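Local coordinates for gliding motility protein MglB (Myxococcus xanthus, PDB 6IZW) that acts as the GTPase-activating partner of the small GTPase MglA in gliding motility, and may also serve as an adaptor or nucleotide exchange factor, at residues F32-N37 with S54-T59. The protein carries 1 engineered substitution. Numbering follows the deposited sequence.
Sequences FLVDKN and SLASLT. With SO4 (sulfate ion), chain H.
Phe32 points its ring at helix 52-72, meeting Leu55, Ala56 and Thr59. Its CB points at the helix, and CG, set between the backbone N and the carbonyl carbon (chi1 63°), carries the ring out from the strand towards the turn from Leu55 to Thr59. Beyond CG the two sides of the ring part: CE2 meets Leu55 where the two side chains cross at about a right angle, 3.5 Å from Leu55 CD2, while CE1 lies obliquely 4.1 Å from Ala56 CA. At the far end CZ meets Thr59 OG1 at 3.5 Å, with the oxygen at the ring edge and in its plane. Thr59 OG1 also donates to Leu55 O, one turn back (2.9 Å), from 44° out of the carbonyl plane; the same oxygen accepts from Thr59 N, so two bonds grip it. In this Roadblock/LC7 fold the antiparallel sheet carries helix 52-72 on one face, and the axes of 32-35 and 54-59 come within 8.4 Å at 52°. Alternation along the strand turns Phe32 and Val34 to the helix and Leu33 to the other face. Val34 divides its branches: CG1 touches Thr59 CG2 at 3.6 Å, and CG2, anti to the backbone N, comes 3.4 Å from Ala56 O as well as 3.8 Å from Ala56 CB. No hydrogen bond joins strand to helix, and the touching residues are buried. At the strand's last residue, Asp35 OD1 accepts from Asn37 N in an Asx turn. Leu55 and Thr59 also pack on Ile73 and Leu69 of the second MglB subunit.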
# COMPACT_ATOMS: atom_id res chain seq x y z
N PHE B 32 -10.08 8.87 -11.46
CA PHE B 32 -10.66 7.72 -10.78
C PHE B 32 -10.80 8.00 -9.30
O PHE B 32 -10.20 8.93 -8.76
CB PHE B 32 -9.85 6.43 -11.02
CG PHE B 32 -8.45 6.46 -10.49
CD1 PHE B 32 -8.17 6.08 -9.19
CD2 PHE B 32 -7.40 6.85 -11.31
CE1 PHE B 32 -6.87 6.10 -8.70
CE2 PHE B 32 -6.09 6.88 -10.84
CZ PHE B 32 -5.82 6.50 -9.53
N LEU B 33 -11.61 7.16 -8.65
CA LEU B 33 -11.96 7.28 -7.25
C LEU B 33 -11.62 5.97 -6.56
O LEU B 33 -11.99 4.90 -7.05
CB LEU B 33 -13.45 7.61 -7.10
CG LEU B 33 -13.88 8.12 -5.73
CD1 LEU B 33 -13.34 9.53 -5.54
CD2 LEU B 33 -15.41 8.07 -5.53
N VAL B 34 -10.91 6.04 -5.43
CA VAL B 34 -10.39 4.86 -4.75
C VAL B 34 -10.63 4.98 -3.25
O VAL B 34 -10.41 6.04 -2.66
CB VAL B 34 -8.88 4.64 -5.04
CG1 VAL B 34 -8.07 5.87 -4.70
CG2 VAL B 34 -8.36 3.45 -4.25
N ASP B 35 -11.10 3.90 -2.65
CA ASP B 35 -11.18 3.80 -1.20
C ASP B 35 -9.77 3.76 -0.60
O ASP B 35 -8.80 3.35 -1.24
CB ASP B 35 -11.95 2.54 -0.82
CG ASP B 35 -12.36 2.52 0.63
OD1 ASP B 35 -11.48 2.44 1.52
OD2 ASP B 35 -13.58 2.57 0.89
N LYS B 36 -9.67 4.18 0.66
CA LYS B 36 -8.39 4.16 1.33
C LYS B 36 -7.82 2.75 1.43
O LYS B 36 -6.60 2.56 1.36
CB LYS B 36 -8.52 4.79 2.72
CG LYS B 36 -8.22 6.29 2.74
CD LYS B 36 -8.24 6.85 4.15
CE LYS B 36 -8.26 8.38 4.12
NZ LYS B 36 -8.12 8.96 5.47
N ASN B 37 -8.69 1.74 1.56
CA ASN B 37 -8.20 0.38 1.72
C ASN B 37 -7.71 -0.22 0.41
O ASN B 37 -7.26 -1.36 0.41
CB ASN B 37 -9.29 -0.51 2.34
CG ASN B 37 -10.55 -0.65 1.46
OD1 ASN B 37 -10.50 -0.60 0.22
ND2 ASN B 37 -11.69 -0.83 2.12
N SER B 54 -4.33 -1.53 -10.73
CA SER B 54 -3.01 -1.26 -10.16
C SER B 54 -2.90 0.18 -9.67
O SER B 54 -2.33 0.44 -8.60
CB SER B 54 -1.93 -1.54 -11.20
OG SER B 54 -1.84 -2.91 -11.53
N LEU B 55 -3.41 1.14 -10.46
CA LEU B 55 -3.35 2.55 -10.07
C LEU B 55 -4.03 2.78 -8.73
O LEU B 55 -3.46 3.42 -7.84
CB LEU B 55 -4.01 3.40 -11.16
CG LEU B 55 -3.33 4.66 -11.70
CD1 LEU B 55 -1.84 4.47 -11.95
CD2 LEU B 55 -4.05 5.02 -12.99
N ALA B 56 -5.23 2.23 -8.56
CA ALA B 56 -5.95 2.38 -7.30
C ALA B 56 -5.17 1.81 -6.13
O ALA B 56 -5.26 2.33 -5.01
CB ALA B 56 -7.32 1.69 -7.40
N SER B 57 -4.42 0.73 -6.36
CA SER B 57 -3.74 0.05 -5.25
C SER B 57 -2.50 0.82 -4.82
O SER B 57 -2.23 0.96 -3.62
CB SER B 57 -3.38 -1.38 -5.67
OG SER B 57 -2.81 -2.10 -4.60
N LEU B 58 -1.74 1.32 -5.79
CA LEU B 58 -0.59 2.17 -5.49
C LEU B 58 -1.04 3.49 -4.87
O LEU B 58 -0.40 4.00 -3.94
CB LEU B 58 0.20 2.41 -6.77
CG LEU B 58 0.80 1.17 -7.41
CD1 LEU B 58 1.13 1.46 -8.87
CD2 LEU B 58 2.06 0.73 -6.64
N THR B 59 -2.15 4.04 -5.37
CA THR B 59 -2.65 5.30 -4.83
C THR B 59 -2.97 5.15 -3.36
O THR B 59 -2.52 5.95 -2.54
CB THR B 59 -3.87 5.75 -5.63
OG1 THR B 59 -3.46 6.18 -6.93
CG2 THR B 59 -4.59 6.90 -4.92
S SO4 H . -13.28 -0.17 5.97
O1 SO4 H . -13.50 -1.19 4.95
O2 SO4 H . -14.06 1.01 5.57
O3 SO4 H . -11.88 0.16 6.08
O4 SO4 H . -13.76 -0.73 7.25